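2L protein (Yaba-like disease virus, PDB 3IT8) probably binds and neutralises host tumour necrosis factor, using a fold related to that of MHC class I molecules. Local coordinates at residues N45-A48 with D49-I53; K149-K152 with A153-G157; K172-K175 with G176-K180. All coordinates share one frame; numbering follows the deposited sequence.

Contact 1. Residues N45-A48 with D49-I53; sequences NFRA and DWFNI. With NAG (2-acetamido-2-deoxy-beta-D-glucopyranose), chain N.
R47 and I53 meet where the chain leaves the edge strand 41-47 and doubles back through a turn. From CB the R47 side chain sets out with CG anti to the backbone N (chi1 179°), then bends at chi2 and chi3, and this carries it back over the residues that follow. CB and CG stay clear of those residues, and CD is the first atom to approach them, at the edge of the F51 ring, 4.3 Å from F51 CD2. Farther out, the guanidinium lies beneath the I53 methyl: I53 CD1 sits over one of its faces, with R47 CZ 3.8 Å from I53 CD1 and R47 NH2 3.3 Å from the same methyl. The two side chains cross at about a right angle, an apolar tip lying on a flat cation.

The turn itself is a type I beta turn from A48 to F51, closed by a hydrogen bond from F51 N to A48 O, 3.2 Å long. Within it, the W50 indole folds back over A48. A48 CB stands 4.0 Å from the centroid of the five-membered ring and 22° off its normal, a CH-pi contact, while F51 CB lies over the same face, and both carbons are offset toward the rim. D49, poorly ordered, forms a salt bridge through OD2 with K177 NZ. At N52 the turn gives way to a glycosylation site: N52 ND2 is bonded to NAG C1, and the acetamido nitrogen of the sugar makes a weak hydrogen bond to N52 OD1.

A classic beta bulge, with N45 and F46 both facing K32 of strand 28-36, precedes the turn on the outermost strand of the MHC-like platform. W50 and F51 pack against M173 of helix 148-174, where F51 also stacks on Y170, whereas R47, F51 and I53 reach Y64 of helix 61-82.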
loop_
_atom_site.group_PDB
_atom_site.type_symbol
_atom_site.label_atom_id
_atom_site.label_comp_id
_atom_site.label_asym_id
_atom_site.label_seq_id
_atom_site.Cartn_x
_atom_site.Cartn_y
_atom_site.Cartn_z
ATOM N N ASN D 45 41.302 -23.377 -17.142
ATOM C CA ASN D 45 41.840 -24.727 -17.273
ATOM C C ASN D 45 40.721 -25.748 -17.214
ATOM O O ASN D 45 40.792 -26.806 -17.825
ATOM C CB ASN D 45 42.828 -25.034 -16.151
ATOM C CG ASN D 45 43.843 -23.943 -15.957
ATOM O OD1 ASN D 45 44.463 -23.480 -16.912
ATOM N ND2 ASN D 45 44.030 -23.527 -14.708
ATOM N N PHE D 46 39.676 -25.423 -16.476
ATOM C CA PHE D 46 38.569 -26.339 -16.328
ATOM C C PHE D 46 37.240 -25.620 -16.316
ATOM O O PHE D 46 37.107 -24.504 -15.800
ATOM C CB PHE D 46 38.722 -27.112 -15.023
ATOM C CG PHE D 46 37.642 -28.114 -14.790
ATOM C CD1 PHE D 46 37.795 -29.425 -15.212
ATOM C CD2 PHE D 46 36.446 -27.743 -14.174
ATOM C CE1 PHE D 46 36.774 -30.355 -15.026
ATOM C CE2 PHE D 46 35.416 -28.662 -13.985
ATOM C CZ PHE D 46 35.584 -29.972 -14.413
ATOM N N ARG D 47 36.248 -26.277 -16.888
ATOM C CA ARG D 47 34.891 -25.755 -16.905
ATOM C C ARG D 47 33.919 -26.923 -16.866
ATOM O O ARG D 47 33.908 -27.741 -17.778
ATOM C CB ARG D 47 34.623 -24.942 -18.155
ATOM C CG ARG D 47 33.201 -24.433 -18.173
ATOM C CD ARG D 47 33.033 -23.255 -17.232
ATOM N NE ARG D 47 33.207 -21.996 -17.956
ATOM C CZ ARG D 47 33.735 -20.888 -17.441
ATOM N NH1 ARG D 47 34.156 -20.872 -16.183
ATOM N NH2 ARG D 47 33.842 -19.791 -18.187
ATOM N N ALA D 48 33.114 -27.015 -15.813
ATOM C CA ALA D 48 32.144 -28.100 -15.710
ATOM C C ALA D 48 31.240 -28.112 -16.944
ATOM O O ALA D 48 30.781 -27.064 -17.405
ATOM C CB ALA D 48 31.313 -27.945 -14.461
ATOM N N ASP D 49 31.003 -29.310 -17.477
ATOM C CA ASP D 49 30.174 -29.497 -18.665
ATOM C C ASP D 49 28.732 -29.003 -18.495
ATOM O O ASP D 49 28.109 -28.570 -19.458
ATOM C CB ASP D 49 30.167 -30.979 -19.051
ATOM C CG ASP D 49 29.832 -31.884 -17.876
ATOM O OD1 ASP D 49 30.640 -31.951 -16.922
ATOM O OD2 ASP D 49 28.757 -32.524 -17.901
ATOM N N TRP D 50 28.206 -29.060 -17.274
ATOM C CA TRP D 50 26.832 -28.641 -17.028
ATOM C C TRP D 50 26.605 -27.151 -16.832
ATOM O O TRP D 50 25.460 -26.692 -16.803
ATOM C CB TRP D 50 26.257 -29.371 -15.818
ATOM C CG TRP D 50 27.063 -29.266 -14.561
ATOM C CD1 TRP D 50 28.018 -30.145 -14.117
ATOM C CD2 TRP D 50 26.962 -28.250 -13.556
ATOM N NE1 TRP D 50 28.510 -29.744 -12.894
ATOM C CE2 TRP D 50 27.883 -28.581 -12.529
ATOM C CE3 TRP D 50 26.184 -27.094 -13.420
ATOM C CZ2 TRP D 50 28.043 -27.794 -11.388
ATOM C CZ3 TRP D 50 26.343 -26.314 -12.283
ATOM C CH2 TRP D 50 27.265 -26.668 -11.284
ATOM N N PHE D 51 27.684 -26.393 -16.714
ATOM C CA PHE D 51 27.566 -24.966 -16.478
ATOM C C PHE D 51 27.725 -24.108 -17.728
ATOM O O PHE D 51 28.823 -23.966 -18.253
ATOM C CB PHE D 51 28.597 -24.549 -15.429
ATOM C CG PHE D 51 28.441 -23.133 -14.953
ATOM C CD1 PHE D 51 27.354 -22.764 -14.164
ATOM C CD2 PHE D 51 29.389 -22.165 -15.280
ATOM C CE1 PHE D 51 27.213 -21.450 -13.707
ATOM C CE2 PHE D 51 29.256 -20.847 -14.828
ATOM C CZ PHE D 51 28.165 -20.490 -14.040
ATOM N N ASN D 52 26.628 -23.544 -18.216
ATOM C CA ASN D 52 26.682 -22.659 -19.381
ATOM C C ASN D 52 26.788 -21.254 -18.776
ATOM O O ASN D 52 25.794 -20.678 -18.328
ATOM C CB ASN D 52 25.407 -22.788 -20.240
ATOM C CG ASN D 52 25.305 -21.705 -21.316
ATOM O OD1 ASN D 52 25.181 -20.533 -20.992
ATOM N ND2 ASN D 52 25.390 -22.084 -22.590
ATOM N N ILE D 53 27.997 -20.708 -18.747
ATOM C CA ILE D 53 28.212 -19.397 -18.145
ATOM C C ILE D 53 27.344 -18.279 -18.716
ATOM O O ILE D 53 27.187 -17.229 -18.095
ATOM C CB ILE D 53 29.696 -18.982 -18.233
ATOM C CG1 ILE D 53 30.018 -17.974 -17.128
ATOM C CG2 ILE D 53 29.979 -18.362 -19.589
ATOM C CD1 ILE D 53 31.489 -17.889 -16.794
HETATM C C1 NAG N . 24.219 -22.226 -23.448
HETATM C C2 NAG N . 23.865 -20.859 -24.134
HETATM C C3 NAG N . 23.072 -20.986 -25.465
HETATM C C4 NAG N . 23.554 -22.149 -26.317
HETATM C C5 NAG N . 23.506 -23.374 -25.432
HETATM C C6 NAG N . 23.748 -24.682 -26.147
HETATM C C7 NAG N . 21.798 -19.759 -23.514
HETATM C C8 NAG N . 20.743 -20.807 -23.176
HETATM N N2 NAG N . 23.067 -20.054 -23.222
HETATM O O3 NAG N . 23.171 -19.779 -26.212
HETATM O O4 NAG N . 22.703 -22.312 -27.444
HETATM O O5 NAG N . 24.509 -23.249 -24.417
HETATM O O6 NAG N . 23.543 -25.772 -25.261
HETATM O O7 NAG N . 21.458 -18.698 -24.046
#

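Contact 2. Residues K149-K152 with A153-G157; sequences KDVK and AYLGG
K149 to A153 and D150 to Y154 are joined by ordinary helical backbone bonds, A153 N to K149 O at 3.2 Å and Y154 N to D150 O at 2.8 Å, but the spacing then widens into a pi-type turn. V151 O accepts L155 N at 2.8 Å and also a weak bond from G156 N at 3.4 Å; K152 O takes a weak bond from G157 N, five residues on.

Among the side chains, Y154 leans back along the helix. With its CG anti to the carbonyl carbon (chi1 -66°), the base of the phenol comes to D150 O, Y154 CG lying 3.4 Å from that oxygen, at an oblique angle to the ring. Y154 CE1 reaches D150 CB at 4.1 Å. A turn of the helix also brings V151 CG1 to L155 CB, 4.3 Å apart.

Beyond the segments, Y154 meets F68 edge-to-face and V151 touches L72, both on helix 61-82, while L155 packs on Y120 of strand 115-121. The chemistry is thus divided: main-chain bonds, some shared at the wider turn, hold the helix together, and the side chains of V151, Y154 and L155 are left to pack against helix 61-82 and strand 115-121.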
loop_
_atom_site.group_PDB
_atom_site.type_symbol
_atom_site.label_atom_id
_atom_site.label_comp_id
_atom_site.label_asym_id
_atom_site.label_seq_id
_atom_site.Cartn_x
_atom_site.Cartn_y
_atom_site.Cartn_z
ATOM N N LYS D 149 38.007 1.586 -5.429
ATOM C CA LYS D 149 36.686 1.679 -6.021
ATOM C C LYS D 149 36.316 0.382 -6.712
ATOM O O LYS D 149 35.157 -0.040 -6.676
ATOM C CB LYS D 149 36.608 2.859 -7.004
ATOM C CG LYS D 149 36.893 4.222 -6.362
ATOM C CD LYS D 149 36.106 4.424 -5.053
ATOM C CE LYS D 149 36.687 5.555 -4.197
ATOM N NZ LYS D 149 36.218 5.506 -2.782
ATOM N N ASP D 150 37.296 -0.264 -7.331
ATOM C CA ASP D 150 37.023 -1.519 -8.014
ATOM C C ASP D 150 36.807 -2.641 -7.013
ATOM O O ASP D 150 35.983 -3.530 -7.242
ATOM C CB ASP D 150 38.161 -1.873 -8.968
ATOM C CG ASP D 150 38.183 -0.984 -10.193
ATOM O OD1 ASP D 150 37.120 -0.838 -10.831
ATOM O OD2 ASP D 150 39.257 -0.436 -10.522
ATOM N N VAL D 151 37.541 -2.599 -5.902
ATOM C CA VAL D 151 37.389 -3.616 -4.875
ATOM C C VAL D 151 35.960 -3.542 -4.375
ATOM O O VAL D 151 35.258 -4.549 -4.352
ATOM C CB VAL D 151 38.348 -3.385 -3.712
ATOM C CG1 VAL D 151 38.051 -4.363 -2.599
ATOM C CG2 VAL D 151 39.770 -3.560 -4.179
ATOM N N LYS D 152 35.522 -2.342 -3.993
ATOM C CA LYS D 152 34.161 -2.142 -3.498
ATOM C C LYS D 152 33.142 -2.727 -4.458
ATOM O O LYS D 152 32.225 -3.441 -4.066
ATOM C CB LYS D 152 33.856 -0.656 -3.333
ATOM C CG LYS D 152 34.313 -0.034 -2.038
ATOM C CD LYS D 152 33.955 1.440 -2.042
ATOM C CE LYS D 152 34.327 2.099 -0.736
ATOM N NZ LYS D 152 34.115 3.563 -0.792
ATOM N N ALA D 153 33.310 -2.409 -5.727
ATOM C CA ALA D 153 32.397 -2.878 -6.752
ATOM C C ALA D 153 32.423 -4.386 -6.999
ATOM O O ALA D 153 31.373 -5.032 -6.998
ATOM C CB ALA D 153 32.677 -2.131 -8.044
ATOM N N TYR D 154 33.611 -4.945 -7.215
ATOM C CA TYR D 154 33.731 -6.371 -7.482
ATOM C C TYR D 154 33.471 -7.243 -6.272
ATOM O O TYR D 154 32.673 -8.164 -6.342
ATOM C CB TYR D 154 35.115 -6.688 -8.050
ATOM C CG TYR D 154 35.353 -6.085 -9.408
ATOM C CD1 TYR D 154 36.636 -5.721 -9.815
ATOM C CD2 TYR D 154 34.298 -5.881 -10.288
ATOM C CE1 TYR D 154 36.860 -5.173 -11.060
ATOM C CE2 TYR D 154 34.513 -5.335 -11.536
ATOM C CZ TYR D 154 35.792 -4.984 -11.915
ATOM O OH TYR D 154 36.002 -4.454 -13.163
ATOM N N LEU D 155 34.139 -6.954 -5.165
ATOM C CA LEU D 155 33.979 -7.752 -3.960
ATOM C C LEU D 155 32.734 -7.350 -3.191
ATOM O O LEU D 155 31.892 -8.189 -2.847
ATOM C CB LEU D 155 35.213 -7.621 -3.065
ATOM C CG LEU D 155 35.088 -8.272 -1.688
ATOM C CD1 LEU D 155 34.849 -9.768 -1.819
ATOM C CD2 LEU D 155 36.356 -8.002 -0.891
ATOM N N GLY D 156 32.608 -6.063 -2.919
ATOM C CA GLY D 156 31.444 -5.603 -2.192
ATOM C C GLY D 156 30.147 -5.930 -2.911
ATOM O O GLY D 156 29.197 -6.418 -2.299
ATOM N N GLY D 157 30.100 -5.665 -4.214
ATOM C CA GLY D 157 28.895 -5.937 -4.966
ATOM C C GLY D 157 28.462 -7.389 -4.934
ATOM O O GLY D 157 27.287 -7.702 -4.684
#

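Contact 3. Residues K172-K175 with G176-K180; sequences KMAK and GKIPK
A174 and K177 share the one hydrogen bond between these segments, formed as the chain comes off helix 148-174. K177 N donates to A174 O at 2.8 Å, but the N-H...O angle of 119° is strongly bent and the bond is weak. K175 is the first residue to leave helical backbone angles, and from there the chain curls round the A174 carbonyl. G176 N also passes close to that oxygen, at an angle too poor for bonding.

The apolar part of the contact is made by A174 and I178. I178 CG2 comes to 4.2 Å from A174 CB, the two methyls meeting across the bend. The other branch lies over the carbonyl, with I178 CG1 3.8 Å from A174 O. The torsion explains this double approach: at chi1 68° CG1 is set between the backbone N and the carbonyl carbon, while CG2 falls anti to the carbonyl carbon, and both branches are thereby turned back toward A174.

Charged side chains leave the bend in different directions. K175 and K177 are both extended beyond CG, and each carries its ammonium away from the turn. K177 NZ forms a salt bridge with D49, in the loop after strand 41-47. This corner of the fold lies at a protein-protein interface, where K175 NZ makes a long, weak ion pair with an acidic side chain on a chain of another protein in the assembly and K172, one helical turn before the bend, packs on the backbone of that same chain.

Within the chain, the bend rests on the sheet, A174 and I178 both touching Y25 of strand 18-25 and I178 and P179 lying on Q28 of strand 28-36, while W50 packs on A174 and K177, and beyond K180 the loop runs on to strand 185-189 of the Ig-like region.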
loop_
_atom_site.group_PDB
_atom_site.type_symbol
_atom_site.label_atom_id
_atom_site.label_comp_id
_atom_site.label_asym_id
_atom_site.label_seq_id
_atom_site.Cartn_x
_atom_site.Cartn_y
_atom_site.Cartn_z
ATOM N N LYS D 172 19.976 -24.153 -10.938
ATOM C CA LYS D 172 19.170 -24.561 -12.093
ATOM C C LYS D 172 19.935 -25.486 -13.028
ATOM O O LYS D 172 19.446 -26.553 -13.395
ATOM C CB LYS D 172 18.718 -23.355 -12.910
ATOM C CG LYS D 172 17.562 -22.603 -12.337
ATOM C CD LYS D 172 17.041 -21.591 -13.338
ATOM C CE LYS D 172 15.843 -20.817 -12.768
ATOM N NZ LYS D 172 15.164 -19.939 -13.769
ATOM N N MET D 173 21.134 -25.073 -13.423
ATOM C CA MET D 173 21.932 -25.873 -14.333
ATOM C C MET D 173 22.541 -27.098 -13.696
ATOM O O MET D 173 23.014 -27.977 -14.392
ATOM C CB MET D 173 23.026 -25.014 -14.947
ATOM C CG MET D 173 22.469 -23.893 -15.791
ATOM S SD MET D 173 23.701 -22.823 -16.541
ATOM C CE MET D 173 23.821 -21.553 -15.359
ATOM N N ALA D 174 22.529 -27.174 -12.377
ATOM C CA ALA D 174 23.116 -28.324 -11.719
ATOM C C ALA D 174 22.088 -29.406 -11.422
ATOM O O ALA D 174 22.440 -30.581 -11.319
ATOM C CB ALA D 174 23.807 -27.886 -10.423
ATOM N N LYS D 175 20.825 -29.005 -11.303
ATOM C CA LYS D 175 19.732 -29.912 -10.965
ATOM C C LYS D 175 19.985 -31.394 -11.213
ATOM O O LYS D 175 20.109 -32.180 -10.270
ATOM C CB LYS D 175 18.446 -29.499 -11.672
ATOM C CG LYS D 175 17.234 -30.185 -11.079
ATOM C CD LYS D 175 15.940 -29.694 -11.686
ATOM C CE LYS D 175 14.735 -30.351 -11.013
ATOM N NZ LYS D 175 13.433 -29.929 -11.619
ATOM N N GLY D 176 20.073 -31.789 -12.474
ATOM C CA GLY D 176 20.293 -33.195 -12.742
ATOM C C GLY D 176 21.720 -33.719 -12.753
ATOM O O GLY D 176 21.927 -34.905 -12.530
ATOM N N LYS D 177 22.708 -32.861 -12.983
ATOM C CA LYS D 177 24.080 -33.340 -13.067
ATOM C C LYS D 177 24.967 -33.477 -11.829
ATOM O O LYS D 177 26.185 -33.612 -11.972
ATOM C CB LYS D 177 24.824 -32.539 -14.135
ATOM C CG LYS D 177 24.263 -32.736 -15.535
ATOM C CD LYS D 177 25.274 -32.313 -16.577
ATOM C CE LYS D 177 24.787 -32.585 -17.987
ATOM N NZ LYS D 177 25.839 -32.207 -18.981
ATOM N N ILE D 178 24.397 -33.456 -10.624
ATOM C CA ILE D 178 25.236 -33.630 -9.424
ATOM C C ILE D 178 24.560 -34.533 -8.400
ATOM O O ILE D 178 23.396 -34.873 -8.561
ATOM C CB ILE D 178 25.583 -32.270 -8.752
ATOM C CG1 ILE D 178 24.330 -31.644 -8.144
ATOM C CG2 ILE D 178 26.202 -31.321 -9.777
ATOM C CD1 ILE D 178 24.629 -30.530 -7.175
ATOM N N PRO D 179 25.277 -34.927 -7.335
ATOM C CA PRO D 179 24.699 -35.799 -6.304
ATOM C C PRO D 179 23.323 -35.327 -5.874
ATOM O O PRO D 179 23.110 -34.128 -5.683
ATOM C CB PRO D 179 25.711 -35.716 -5.172
ATOM C CG PRO D 179 26.968 -35.601 -5.886
ATOM C CD PRO D 179 26.656 -34.574 -6.977
ATOM N N LYS D 180 22.386 -36.265 -5.736
ATOM C CA LYS D 180 21.030 -35.934 -5.317
ATOM C C LYS D 180 21.016 -35.577 -3.826
ATOM O O LYS D 180 21.898 -35.978 -3.063
ATOM C CB LYS D 180 20.105 -37.121 -5.559
ATOM C CG LYS D 180 20.508 -38.343 -4.758
ATOM C CD LYS D 180 19.366 -39.329 -4.637
ATOM C CE LYS D 180 19.705 -40.440 -3.655
ATOM N NZ LYS D 180 18.542 -41.349 -3.440
#

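All three contacts are local, and they follow one another along the chain without nesting or crossing. Contact 1 comes first, closing the turn off edge strand 41-47 on the way to helix 61-82. Contact 2 closes no loop; it lies near the start of helix 148-174, with its nearest atoms about 14 Å from those of contact 1. Contact 3 ends the same helix, its centre 30 Å from that of contact 2. The C-terminal end of the helix meets the loop of contact 1: W50 CE3 lies 3.4 Å from M173 O, and N52 N is 3.4 Å from M173 SD. Contacts 1 and 3 together join the edge of the platform to the exit toward the Ig-like region.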